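Local coordinates for protein 2,3-dihydroxy-2,3-dihydrophenylpropionate dehydrogenase (PDB 5XTF) that oxidises the cis-dihydrodiol of naphthalene to 1,2-dihydroxynaphthalene with NAD(+), as a tetrameric short-chain dehydrogenase of bacterial aromatic-hydrocarbon breakdown, at residues T235-P249 and T265-R277. Sequence-based numbering, arbitrary orientation.
Sequences TPLGFAAKPEDVVAP and TVISIDGGMALGR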
loop_
_atom_site.group_PDB
_atom_site.type_symbol
_atom_site.label_atom_id
_atom_site.label_comp_id
_atom_site.label_asym_id
_atom_site.label_seq_id
_atom_site.Cartn_x
_atom_site.Cartn_y
_atom_site.Cartn_z
ATOM N N THR B 235 14.995 -16.561 -0.408
ATOM C CA THR B 235 13.725 -15.913 -0.097
ATOM C C THR B 235 13.340 -16.353 1.311
ATOM O O THR B 235 13.960 -17.285 1.840
ATOM C CB THR B 235 12.640 -16.299 -1.115
ATOM O OG1 THR B 235 12.350 -17.707 -1.018
ATOM C CG2 THR B 235 13.087 -15.980 -2.535
ATOM N N PRO B 236 12.355 -15.725 1.963
ATOM C CA PRO B 236 11.866 -16.295 3.234
ATOM C C PRO B 236 11.420 -17.754 3.125
ATOM O O PRO B 236 11.611 -18.517 4.078
ATOM C CB PRO B 236 10.702 -15.369 3.610
ATOM C CG PRO B 236 11.051 -14.059 2.965
ATOM C CD PRO B 236 11.741 -14.416 1.673
ATOM N N LEU B 237 10.843 -18.177 1.996
ATOM C CA LEU B 237 10.448 -19.578 1.859
ATOM C C LEU B 237 11.626 -20.499 1.573
ATOM O O LEU B 237 11.433 -21.710 1.448
ATOM C CB LEU B 237 9.383 -19.747 0.770
ATOM C CG LEU B 237 7.984 -19.244 1.151
ATOM C CD1 LEU B 237 6.980 -19.630 0.085
ATOM C CD2 LEU B 237 7.528 -19.749 2.524
ATOM N N GLY B 238 12.829 -19.955 1.456
ATOM C CA GLY B 238 14.023 -20.758 1.493
ATOM C C GLY B 238 14.481 -21.322 0.173
ATOM O O GLY B 238 15.404 -22.142 0.163
ATOM N N PHE B 239 13.879 -20.919 -0.939
ATOM C CA PHE B 239 14.301 -21.465 -2.215
ATOM C C PHE B 239 13.939 -20.480 -3.309
ATOM O O PHE B 239 13.114 -19.582 -3.115
ATOM C CB PHE B 239 13.673 -22.836 -2.481
ATOM C CG PHE B 239 12.220 -22.793 -2.847
ATOM C CD1 PHE B 239 11.822 -22.883 -4.176
ATOM C CD2 PHE B 239 11.244 -22.706 -1.864
ATOM C CE1 PHE B 239 10.474 -22.858 -4.519
ATOM C CE2 PHE B 239 9.892 -22.682 -2.198
ATOM C CZ PHE B 239 9.505 -22.759 -3.521
ATOM N N ALA B 240 14.608 -20.636 -4.448
ATOM C CA ALA B 240 14.281 -19.896 -5.655
ATOM C C ALA B 240 13.380 -20.762 -6.519
ATOM O O ALA B 240 13.616 -21.965 -6.676
ATOM C CB ALA B 240 15.541 -19.500 -6.422
ATOM N N ALA B 241 12.323 -20.157 -7.045
ATOM C CA ALA B 241 11.344 -20.890 -7.825
ATOM C C ALA B 241 11.742 -20.914 -9.291
ATOM O O ALA B 241 12.282 -19.939 -9.827
ATOM C CB ALA B 241 9.955 -20.269 -7.670
ATOM N N LYS B 242 11.491 -22.054 -9.923
ATOM C CA LYS B 242 11.567 -22.159 -11.363
ATOM C C LYS B 242 10.391 -21.411 -11.982
ATOM O O LYS B 242 9.305 -21.362 -11.395
ATOM C CB LYS B 242 11.521 -23.629 -11.790
ATOM C CG LYS B 242 12.612 -24.532 -11.199
ATOM C CD LYS B 242 13.886 -24.546 -12.063
ATOM C CE LYS B 242 14.676 -25.848 -11.942
ATOM N NZ LYS B 242 16.069 -25.657 -11.454
ATOM N N PRO B 243 10.569 -20.832 -13.168
ATOM C CA PRO B 243 9.434 -20.175 -13.841
ATOM C C PRO B 243 8.184 -21.043 -13.912
ATOM O O PRO B 243 7.063 -20.516 -13.857
ATOM C CB PRO B 243 9.991 -19.865 -15.234
ATOM C CG PRO B 243 11.486 -19.751 -15.024
ATOM C CD PRO B 243 11.822 -20.739 -13.947
ATOM N N GLU B 244 8.348 -22.370 -14.013
ATOM C CA GLU B 244 7.210 -23.284 -14.043
ATOM C C GLU B 244 6.360 -23.187 -12.785
ATOM O O GLU B 244 5.195 -23.594 -12.804
ATOM C CB GLU B 244 7.692 -24.734 -14.216
ATOM C CG GLU B 244 7.951 -25.476 -12.887
ATOM C CD GLU B 244 8.644 -26.831 -13.052
ATOM O OE1 GLU B 244 9.585 -26.930 -13.870
ATOM O OE2 GLU B 244 8.250 -27.800 -12.355
ATOM N N ASP B 245 6.915 -22.665 -11.697
ATOM C CA ASP B 245 6.213 -22.644 -10.424
ATOM C C ASP B 245 5.298 -21.442 -10.256
ATOM O O ASP B 245 4.448 -21.457 -9.356
ATOM C CB ASP B 245 7.206 -22.655 -9.253
ATOM C CG ASP B 245 8.038 -23.931 -9.184
ATOM O OD1 ASP B 245 7.510 -25.042 -9.447
ATOM O OD2 ASP B 245 9.240 -23.812 -8.858
ATOM N N VAL B 246 5.430 -20.411 -11.086
ATOM C CA VAL B 246 4.780 -19.143 -10.794
ATOM C C VAL B 246 3.625 -18.847 -11.756
ATOM O O VAL B 246 3.115 -17.723 -11.774
ATOM C CB VAL B 246 5.804 -17.994 -10.757
ATOM C CG1 VAL B 246 6.965 -18.366 -9.834
ATOM C CG2 VAL B 246 6.315 -17.657 -12.151
ATOM N N VAL B 247 3.155 -19.842 -12.514
ATOM C CA VAL B 247 2.171 -19.573 -13.563
ATOM C C VAL B 247 0.720 -19.639 -13.096
ATOM O O VAL B 247 -0.155 -19.067 -13.763
ATOM C CB VAL B 247 2.345 -20.546 -14.743
ATOM C CG1 VAL B 247 3.724 -20.374 -15.372
ATOM C CG2 VAL B 247 2.119 -21.984 -14.287
ATOM N N ALA B 248 0.425 -20.338 -11.996
ATOM C CA ALA B 248 -0.966 -20.480 -11.575
ATOM C C ALA B 248 -1.711 -19.152 -11.446
ATOM O O ALA B 248 -2.864 -19.090 -11.904
ATOM C CB ALA B 248 -1.049 -21.283 -10.265
ATOM N N PRO B 249 -1.147 -18.070 -10.869
ATOM C CA PRO B 249 -1.921 -16.816 -10.792
ATOM C C PRO B 249 -2.359 -16.290 -12.148
ATOM O O PRO B 249 -3.462 -15.731 -12.262
ATOM C CB PRO B 249 -0.954 -15.834 -10.100
ATOM C CG PRO B 249 0.014 -16.705 -9.355
ATOM C CD PRO B 249 0.161 -17.946 -10.200
ATOM N N THR B 265 -6.531 -6.182 -9.483
ATOM C CA THR B 265 -5.835 -6.984 -8.486
ATOM C C THR B 265 -4.415 -7.259 -8.948
ATOM O O THR B 265 -4.141 -7.329 -10.148
ATOM C CB THR B 265 -6.585 -8.310 -8.253
ATOM O OG1 THR B 265 -7.775 -8.061 -7.505
ATOM C CG2 THR B 265 -5.755 -9.373 -7.521
ATOM N N VAL B 266 -3.516 -7.413 -7.984
ATOM C CA VAL B 266 -2.131 -7.796 -8.225
ATOM C C VAL B 266 -1.804 -8.960 -7.290
ATOM O O VAL B 266 -1.921 -8.829 -6.067
ATOM C CB VAL B 266 -1.177 -6.613 -8.003
ATOM C CG1 VAL B 266 0.275 -7.076 -7.986
ATOM C CG2 VAL B 266 -1.384 -5.586 -9.092
ATOM N N ILE B 267 -1.420 -10.098 -7.859
ATOM C CA ILE B 267 -1.114 -11.303 -7.100
ATOM C C ILE B 267 0.403 -11.432 -6.999
ATOM O O ILE B 267 1.079 -11.712 -7.996
ATOM C CB ILE B 267 -1.743 -12.548 -7.750
ATOM C CG1 ILE B 267 -3.273 -12.432 -7.725
ATOM C CG2 ILE B 267 -1.242 -13.826 -7.079
ATOM C CD1 ILE B 267 -4.001 -13.569 -8.376
ATOM N N SER B 268 0.944 -11.228 -5.800
ATOM C CA SER B 268 2.363 -11.462 -5.546
ATOM C C SER B 268 2.654 -12.946 -5.445
ATOM O O SER B 268 1.927 -13.693 -4.783
ATOM C CB SER B 268 2.810 -10.790 -4.246
ATOM O OG SER B 268 2.739 -9.391 -4.379
ATOM N N ILE B 269 3.743 -13.364 -6.075
ATOM C CA ILE B 269 4.212 -14.738 -5.971
ATOM C C ILE B 269 5.735 -14.680 -5.954
ATOM O O ILE B 269 6.392 -14.721 -6.999
ATOM C CB ILE B 269 3.636 -15.616 -7.107
ATOM C CG1 ILE B 269 4.212 -17.028 -7.046
ATOM C CG2 ILE B 269 3.845 -14.985 -8.483
ATOM C CD1 ILE B 269 3.359 -18.070 -7.749
ATOM N N ASP B 270 6.309 -14.568 -4.747
ATOM C CA ASP B 270 7.698 -14.155 -4.599
ATOM C C ASP B 270 8.410 -14.847 -3.443
ATOM O O ASP B 270 9.476 -14.380 -3.022
ATOM C CB ASP B 270 7.764 -12.647 -4.379
ATOM C CG ASP B 270 6.911 -12.183 -3.192
ATOM O OD1 ASP B 270 6.359 -13.031 -2.440
ATOM O OD2 ASP B 270 6.803 -10.948 -2.999
ATOM N N GLY B 271 7.839 -15.917 -2.895
ATOM C CA GLY B 271 8.476 -16.605 -1.794
ATOM C C GLY B 271 8.609 -15.774 -0.543
ATOM O O GLY B 271 9.446 -16.088 0.308
ATOM N N GLY B 272 7.799 -14.722 -0.406
ATOM C CA GLY B 272 7.843 -13.850 0.746
ATOM C C GLY B 272 8.794 -12.691 0.615
ATOM O O GLY B 272 8.955 -11.938 1.580
ATOM N N MET B 273 9.411 -12.517 -0.555
ATOM C CA MET B 273 10.476 -11.531 -0.713
ATOM C C MET B 273 10.005 -10.127 -0.379
ATOM O O MET B 273 10.767 -9.332 0.176
ATOM C CB MET B 273 11.010 -11.562 -2.136
ATOM C CG MET B 273 12.374 -10.918 -2.303
ATOM S SD MET B 273 12.988 -11.306 -3.953
ATOM C CE MET B 273 12.212 -12.912 -4.118
ATOM N N ALA B 274 8.767 -9.787 -0.740
ATOM C CA ALA B 274 8.257 -8.466 -0.404
ATOM C C ALA B 274 8.249 -8.248 1.107
ATOM O O ALA B 274 8.453 -7.122 1.573
ATOM C CB ALA B 274 6.859 -8.282 -0.998
ATOM N N LEU B 275 8.055 -9.313 1.888
ATOM C CA LEU B 275 8.076 -9.181 3.343
ATOM C C LEU B 275 9.435 -8.724 3.859
ATOM O O LEU B 275 9.510 -8.067 4.906
ATOM C CB LEU B 275 7.711 -10.514 4.004
ATOM C CG LEU B 275 6.262 -10.911 4.294
ATOM C CD1 LEU B 275 5.305 -10.256 3.342
ATOM C CD2 LEU B 275 6.188 -12.411 4.193
ATOM N N GLY B 276 10.513 -9.077 3.172
ATOM C CA GLY B 276 11.854 -8.878 3.684
ATOM C C GLY B 276 12.556 -10.196 3.968
ATOM O O GLY B 276 11.970 -11.278 3.928
ATOM N N ARG B 277 13.847 -10.064 4.282
ATOM C CA ARG B 277 14.803 -11.181 4.319
ATOM C C ARG B 277 14.737 -11.959 5.609
ATOM O O ARG B 277 14.663 -11.368 6.675
ATOM C CB ARG B 277 16.243 -10.686 4.062
ATOM C CG ARG B 277 16.411 -10.171 2.608
ATOM C CD ARG B 277 15.598 -8.882 2.241
ATOM N NE ARG B 277 16.199 -7.585 2.763
ATOM C CZ ARG B 277 15.519 -6.430 2.972
ATOM N NH1 ARG B 277 14.188 -6.451 2.994
ATOM N NH2 ARG B 277 16.112 -5.328 3.461
#
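The last strand of a Rossmann-fold sheet, 266-269, and the type I' beta turn D270-M273 after it receive the loop leading into helix 248-254. The type I turn T235-G238 closes over G271, whose carbonyl O accepts the one hydrogen bond between the segments, from L237 N (3.0 Å, 150° at the hydrogen). P236, lacking an N-H, lays CD on the same oxygen (3.2 Å) and CG against G276 O (3.1 Å) and G272 O. Glycine suits position 271: its phi is positive, and a CB would clash with T235 OG1. A CB at G272 would crowd P236 CB and the preceding carbonyl. D270 shapes the turn, OD1 taking G272 N in an Asx turn and OD2 taking A274 N. T235 OG1, between backbone N and carbonyl carbon (chi1 65°), turns to F239 O (2.9 Å), and CG2 to M273 CE; a valine here would probably leave F239 O without this donor. Further along, I269 extends CD1 to V246 CA (3.5 Å), while I267 CG2 meets P249 CB (3.6 Å). V246 packs near I35 and T204, NAD(+)-binding residues, and probably lies behind the cofactor site, empty here. The loop thus covers the final strand of the seven-stranded parallel SDR Rossmann sheet.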